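Side-chain contacts in centrosomal protein of 104 kDa (Homo sapiens, PDB 5LPH), which is required for cilium formation and for the integrity of the ciliary tip, and is represented here by its tubulin-binding TOG domain: residues 96-101 with 138-143; 107-112 with 146-151. All blocks are in the same frame, centred on the assembly; numbering follows the deposited sequence.

Overall arrangement
From the N terminus, helix 83-100 comes first and brings in residues 96-101; after a short turn, helix 106-126 supplies 107-112, and helix 131-147 then carries 138-143 and leads into 146-151. Contact 1 closes a loop of 36 residues and contact 2 one of 33. The two loops cross rather than nest, because their segments alternate along the chain. Both reach helix 131-147, so two successive helices are fastened to the next helix of the HEAT-repeat array. The contact centres lie about 10 Å apart, and their residues touch: I101 O of contact 1 probably accepts a hydrogen bond from R148 NH1 of contact 2.

Contact 1. Residues 96-101 with 138-143; sequences LVRRAI and VERTIP
The guanidinium groups of R98 and R140 lie one on the other, centres 3.8 Å apart and planes only 17° from parallel. R140 NH2 sits over one face of R98, displaced toward the rim, and R98 CZ covers one face of R140 in the same offset manner. At the edge of the R98 group, in its plane, comes the backbone carbonyl of R140: R98 NH1 donates to R140 O over 2.7 Å, with an angle of 149° at the hydrogen. The bond is short and somewhat bent, and its donor stands out of the carbonyl plane. R140 thus meets R98 twice, by its main chain at the edge and by its side chain on the face.

The two arginines arrive by different routes. R98 runs out extended, CG anti to the backbone N (chi1 -175°), and its methylenes pass beside R140 O, CG at 3.4 Å. R140 instead folds at chi2 and chi3, which brings its head back over R98.

Deeper in, the contact is apolar. T141 CG2 meets V97 CG1 at 3.9 Å, and I101 CD1 lies 3.9 Å from T141 CB, the two side chains crossing almost at right angles. A threonine suits this buried place because its methyl faces the aliphatic neighbours while OG1 bonds to C137 O in its own helix. L115 and L116 of helix 106-126 pack on V97 and T141, respectively, joining three consecutive helices of the TOG domain.

R98 NE and R140 NH2, both donors, are 3.3 Å apart without a hydrogen bond. Stacking, the bond to R140 O and water around these at least partly exposed residues probably offset part of the repulsion between the like charges.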
loop_
_atom_site.group_PDB
_atom_site.type_symbol
_atom_site.label_atom_id
_atom_site.label_comp_id
_atom_site.label_asym_id
_atom_site.label_seq_id
_atom_site.Cartn_x
_atom_site.Cartn_y
_atom_site.Cartn_z
ATOM N N LEU A 96 -7.136 -14.573 -2.423
ATOM C CA LEU A 96 -8.252 -14.067 -3.234
ATOM C C LEU A 96 -8.396 -12.540 -3.182
ATOM O O LEU A 96 -8.684 -11.925 -4.206
ATOM C CB LEU A 96 -9.571 -14.745 -2.844
ATOM C CG LEU A 96 -9.709 -16.230 -3.198
ATOM C CD1 LEU A 96 -11.060 -16.734 -2.734
ATOM C CD2 LEU A 96 -9.543 -16.493 -4.689
ATOM N N VAL A 97 -8.191 -11.941 -2.008
ATOM C CA VAL A 97 -8.182 -10.475 -1.870
ATOM C C VAL A 97 -7.138 -9.844 -2.788
ATOM O O VAL A 97 -7.427 -8.884 -3.499
ATOM C CB VAL A 97 -7.946 -10.045 -0.402
ATOM C CG1 VAL A 97 -7.486 -8.591 -0.283
ATOM C CG2 VAL A 97 -9.218 -10.261 0.403
ATOM N N ARG A 98 -5.941 -10.414 -2.790
ATOM C CA ARG A 98 -4.834 -9.928 -3.616
ATOM C C ARG A 98 -5.182 -9.826 -5.109
ATOM O O ARG A 98 -4.816 -8.858 -5.767
ATOM C CB ARG A 98 -3.613 -10.834 -3.417
ATOM C CG ARG A 98 -2.343 -10.397 -4.120
ATOM C CD ARG A 98 -1.237 -11.406 -3.882
ATOM N NE ARG A 98 -0.156 -11.272 -4.857
ATOM C CZ ARG A 98 0.906 -10.474 -4.735
ATOM N NH1 ARG A 98 1.070 -9.691 -3.667
ATOM N NH2 ARG A 98 1.825 -10.458 -5.697
ATOM N N ARG A 99 -5.869 -10.828 -5.641
ATOM C CA ARG A 99 -6.252 -10.811 -7.056
ATOM C C ARG A 99 -7.440 -9.857 -7.301
ATOM O O ARG A 99 -7.435 -9.101 -8.276
ATOM C CB ARG A 99 -6.428 -12.235 -7.589
ATOM C CG ARG A 99 -7.615 -13.035 -7.107
ATOM C CD ARG A 99 -7.752 -14.325 -7.900
ATOM N NE ARG A 99 -8.488 -14.158 -9.165
ATOM C CZ ARG A 99 -7.962 -14.127 -10.398
ATOM N NH1 ARG A 99 -6.652 -14.255 -10.622
ATOM N NH2 ARG A 99 -8.778 -13.975 -11.442
ATOM N N ALA A 100 -8.385 -9.817 -6.363
ATOM C CA ALA A 100 -9.539 -8.917 -6.450
ATOM C C ALA A 100 -9.204 -7.421 -6.316
ATOM O O ALA A 100 -9.974 -6.581 -6.785
ATOM C CB ALA A 100 -10.589 -9.304 -5.425
ATOM N N ILE A 101 -8.071 -7.088 -5.695
ATOM C CA ILE A 101 -7.571 -5.706 -5.693
ATOM C C ILE A 101 -7.244 -5.217 -7.115
ATOM O O ILE A 101 -7.335 -4.020 -7.386
ATOM C CB ILE A 101 -6.369 -5.530 -4.726
ATOM C CG1 ILE A 101 -6.862 -5.599 -3.275
ATOM C CG2 ILE A 101 -5.670 -4.194 -4.932
ATOM C CD1 ILE A 101 -5.772 -5.853 -2.251
ATOM N N VAL A 138 -0.706 -7.585 5.225
ATOM C CA VAL A 138 -0.161 -6.319 4.760
ATOM C C VAL A 138 0.822 -6.517 3.598
ATOM O O VAL A 138 0.697 -5.845 2.570
ATOM C CB VAL A 138 0.483 -5.543 5.933
ATOM C CG1 VAL A 138 1.270 -4.343 5.440
ATOM C CG2 VAL A 138 -0.596 -5.092 6.906
ATOM N N GLU A 139 1.775 -7.436 3.751
ATOM C CA GLU A 139 2.823 -7.653 2.733
ATOM C C GLU A 139 2.292 -8.169 1.395
ATOM O O GLU A 139 2.835 -7.837 0.346
ATOM C CB GLU A 139 3.913 -8.607 3.255
ATOM C CG GLU A 139 4.743 -8.037 4.400
ATOM C CD GLU A 139 5.558 -9.085 5.157
ATOM O OE1 GLU A 139 5.061 -10.218 5.338
ATOM O OE2 GLU A 139 6.691 -8.773 5.599
ATOM N N ARG A 140 1.246 -8.990 1.437
ATOM C CA ARG A 140 0.648 -9.543 0.216
ATOM C C ARG A 140 -0.300 -8.597 -0.515
ATOM O O ARG A 140 -0.541 -8.808 -1.701
ATOM C CB ARG A 140 -0.093 -10.850 0.527
ATOM C CG ARG A 140 0.776 -11.980 1.069
ATOM C CD ARG A 140 1.884 -12.378 0.110
ATOM N NE ARG A 140 1.378 -12.937 -1.143
ATOM C CZ ARG A 140 2.088 -13.078 -2.266
ATOM N NH1 ARG A 140 3.357 -12.675 -2.345
ATOM N NH2 ARG A 140 1.519 -13.624 -3.334
ATOM N N THR A 141 -0.834 -7.580 0.173
ATOM C CA THR A 141 -1.850 -6.686 -0.401
ATOM C C THR A 141 -1.384 -5.264 -0.688
ATOM O O THR A 141 -1.792 -4.696 -1.701
ATOM C CB THR A 141 -3.104 -6.606 0.487
ATOM O OG1 THR A 141 -2.760 -6.094 1.777
ATOM C CG2 THR A 141 -3.739 -7.977 0.628
ATOM N N ILE A 142 -0.548 -4.682 0.177
ATOM C CA ILE A 142 -0.180 -3.262 0.020
ATOM C C ILE A 142 0.540 -2.950 -1.304
ATOM O O ILE A 142 0.206 -1.952 -1.942
ATOM C CB ILE A 142 0.579 -2.658 1.260
ATOM C CG1 ILE A 142 0.845 -1.154 1.109
ATOM C CG2 ILE A 142 1.972 -3.222 1.478
ATOM C CD1 ILE A 142 -0.376 -0.305 0.930
ATOM N N PRO A 143 1.495 -3.804 -1.741
ATOM C CA PRO A 143 2.154 -3.512 -3.025
ATOM C C PRO A 143 1.201 -3.527 -4.229
ATOM O O PRO A 143 1.355 -2.726 -5.150
ATOM C CB PRO A 143 3.202 -4.632 -3.153
ATOM C CG PRO A 143 3.359 -5.183 -1.780
ATOM C CD PRO A 143 1.993 -5.073 -1.179
#

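Contact 2. Residues 107-112 with 146-151; sequences SVFQAS and LTRTGD
In this TOG domain, a solenoid of HEAT repeats, F109 of helix 106-126 meets R148 near the C-terminal end of helix 131-147. The backbones are well apart, F109 and R148 being the nearest pair at 9.9 Å between CA atoms, and these two long side chains bridge the gap. F109 CD1 lies 3.8 Å from R148 NH1, and F109 CE1 comes within 4.2 Å of R148 CG. Ring and guanidinium planes are turned 57° apart; R148 CZ is 5.1 Å from the ring centroid, so any cation-pi attraction is weak at most.

F109 reaches across because CG stands anti to the backbone N (chi1 166°). Phenylalanine suits this buried spot by its breadth, offering carbon to the CG methylene and to NH1 of the R148 guanidinium. The arginine is bent at chi2 and chi3, and both its terminal nitrogens are bonded. NH2 donates to D151 OD1 at 3.1 Å in a salt bridge, reaching the oxygen from above the carboxylate plane, while NH1 bonds to I101 O, near the C-terminal end of helix 83-100.

Within this part of HEAT 1, T149 N donates to L146 O at 3.1 Å. D151 OD2 in turn accepts from S153 N in an Asx turn, which probably helps hold the carboxylate beside R148 as the chain enters helix 154-169.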
loop_
_atom_site.group_PDB
_atom_site.type_symbol
_atom_site.label_atom_id
_atom_site.label_comp_id
_atom_site.label_asym_id
_atom_site.label_seq_id
_atom_site.Cartn_x
_atom_site.Cartn_y
_atom_site.Cartn_z
ATOM N N SER A 107 -17.034 -2.347 -7.909
ATOM C CA SER A 107 -17.721 -3.048 -6.803
ATOM C C SER A 107 -16.954 -4.241 -6.244
ATOM O O SER A 107 -17.034 -4.513 -5.051
ATOM C CB SER A 107 -19.096 -3.541 -7.246
ATOM O OG SER A 107 -19.969 -2.452 -7.410
ATOM N N VAL A 108 -16.238 -4.949 -7.115
ATOM C CA VAL A 108 -15.431 -6.098 -6.711
ATOM C C VAL A 108 -14.187 -5.600 -5.967
ATOM O O VAL A 108 -13.839 -6.150 -4.927
ATOM C CB VAL A 108 -15.007 -6.963 -7.922
ATOM C CG1 VAL A 108 -14.136 -8.134 -7.477
ATOM C CG2 VAL A 108 -16.235 -7.466 -8.678
ATOM N N PHE A 109 -13.531 -4.575 -6.521
ATOM C CA PHE A 109 -12.392 -3.892 -5.883
ATOM C C PHE A 109 -12.747 -3.412 -4.474
ATOM O O PHE A 109 -12.004 -3.673 -3.528
ATOM C CB PHE A 109 -11.911 -2.721 -6.769
ATOM C CG PHE A 109 -10.976 -1.751 -6.085
ATOM C CD1 PHE A 109 -9.651 -2.096 -5.831
ATOM C CD2 PHE A 109 -11.409 -0.477 -5.733
ATOM C CE1 PHE A 109 -8.787 -1.200 -5.220
ATOM C CE2 PHE A 109 -10.546 0.428 -5.124
ATOM C CZ PHE A 109 -9.233 0.063 -4.865
ATOM N N GLN A 110 -13.902 -2.762 -4.342
ATOM C CA GLN A 110 -14.386 -2.260 -3.046
ATOM C C GLN A 110 -14.718 -3.363 -2.033
ATOM O O GLN A 110 -14.423 -3.224 -0.841
ATOM C CB GLN A 110 -15.602 -1.346 -3.245
ATOM C CG GLN A 110 -15.220 0.106 -3.524
ATOM C CD GLN A 110 -16.286 0.907 -4.260
ATOM O OE1 GLN A 110 -15.977 1.838 -5.018
ATOM N NE2 GLN A 110 -17.544 0.549 -4.048
ATOM N N ALA A 111 -15.328 -4.447 -2.508
ATOM C CA ALA A 111 -15.621 -5.606 -1.657
ATOM C C ALA A 111 -14.345 -6.267 -1.131
ATOM O O ALA A 111 -14.335 -6.760 -0.011
ATOM C CB ALA A 111 -16.479 -6.625 -2.401
ATOM N N SER A 112 -13.281 -6.276 -1.935
ATOM C CA SER A 112 -11.992 -6.826 -1.498
ATOM C C SER A 112 -11.365 -6.000 -0.362
ATOM O O SER A 112 -10.759 -6.570 0.544
ATOM C CB SER A 112 -11.010 -6.956 -2.667
ATOM O OG SER A 112 -10.385 -5.719 -2.976
ATOM N N LEU A 146 -0.871 -0.359 -4.029
ATOM C CA LEU A 146 -0.086 0.785 -4.527
ATOM C C LEU A 146 -0.093 0.902 -6.050
ATOM O O LEU A 146 -0.080 2.014 -6.564
ATOM C CB LEU A 146 1.370 0.752 -4.040
ATOM C CG LEU A 146 1.673 1.343 -2.661
ATOM C CD1 LEU A 146 3.110 0.997 -2.286
ATOM C CD2 LEU A 146 1.452 2.852 -2.623
ATOM N N THR A 147 -0.096 -0.226 -6.760
ATOM C CA THR A 147 -0.258 -0.209 -8.224
ATOM C C THR A 147 -1.592 0.427 -8.652
ATOM O O THR A 147 -1.624 1.152 -9.643
ATOM C CB THR A 147 -0.131 -1.603 -8.877
ATOM O OG1 THR A 147 -1.039 -2.511 -8.254
ATOM C CG2 THR A 147 1.291 -2.129 -8.763
ATOM N N ARG A 148 -2.665 0.190 -7.891
ATOM C CA ARG A 148 -3.965 0.829 -8.159
ATOM C C ARG A 148 -4.008 2.345 -7.896
ATOM O O ARG A 148 -4.944 3.010 -8.349
ATOM C CB ARG A 148 -5.112 0.157 -7.378
ATOM C CG ARG A 148 -5.367 -1.328 -7.647
ATOM C CD ARG A 148 -5.413 -1.730 -9.118
ATOM N NE ARG A 148 -6.450 -1.053 -9.908
ATOM C CZ ARG A 148 -7.737 -1.410 -10.002
ATOM N NH1 ARG A 148 -8.235 -2.446 -9.332
ATOM N NH2 ARG A 148 -8.551 -0.706 -10.781
ATOM N N THR A 149 -3.033 2.895 -7.162
ATOM C CA THR A 149 -2.903 4.351 -7.034
ATOM C C THR A 149 -2.304 5.005 -8.295
ATOM O O THR A 149 -2.230 6.228 -8.365
ATOM C CB THR A 149 -2.093 4.789 -5.789
ATOM O OG1 THR A 149 -0.736 4.351 -5.901
ATOM C CG2 THR A 149 -2.688 4.245 -4.501
ATOM N N GLY A 150 -1.848 4.203 -9.260
ATOM C CA GLY A 150 -1.537 4.688 -10.610
ATOM C C GLY A 150 -2.620 4.443 -11.660
ATOM O O GLY A 150 -2.335 4.496 -12.852
ATOM N N ASP A 151 -3.859 4.198 -11.230
ATOM C CA ASP A 151 -4.977 3.934 -12.147
ATOM C C ASP A 151 -5.341 5.200 -12.929
ATOM O O ASP A 151 -5.044 6.314 -12.486
ATOM C CB ASP A 151 -6.204 3.441 -11.357
ATOM C CG ASP A 151 -7.185 2.650 -12.207
ATOM O OD1 ASP A 151 -6.952 1.437 -12.401
ATOM O OD2 ASP A 151 -8.202 3.227 -12.650
#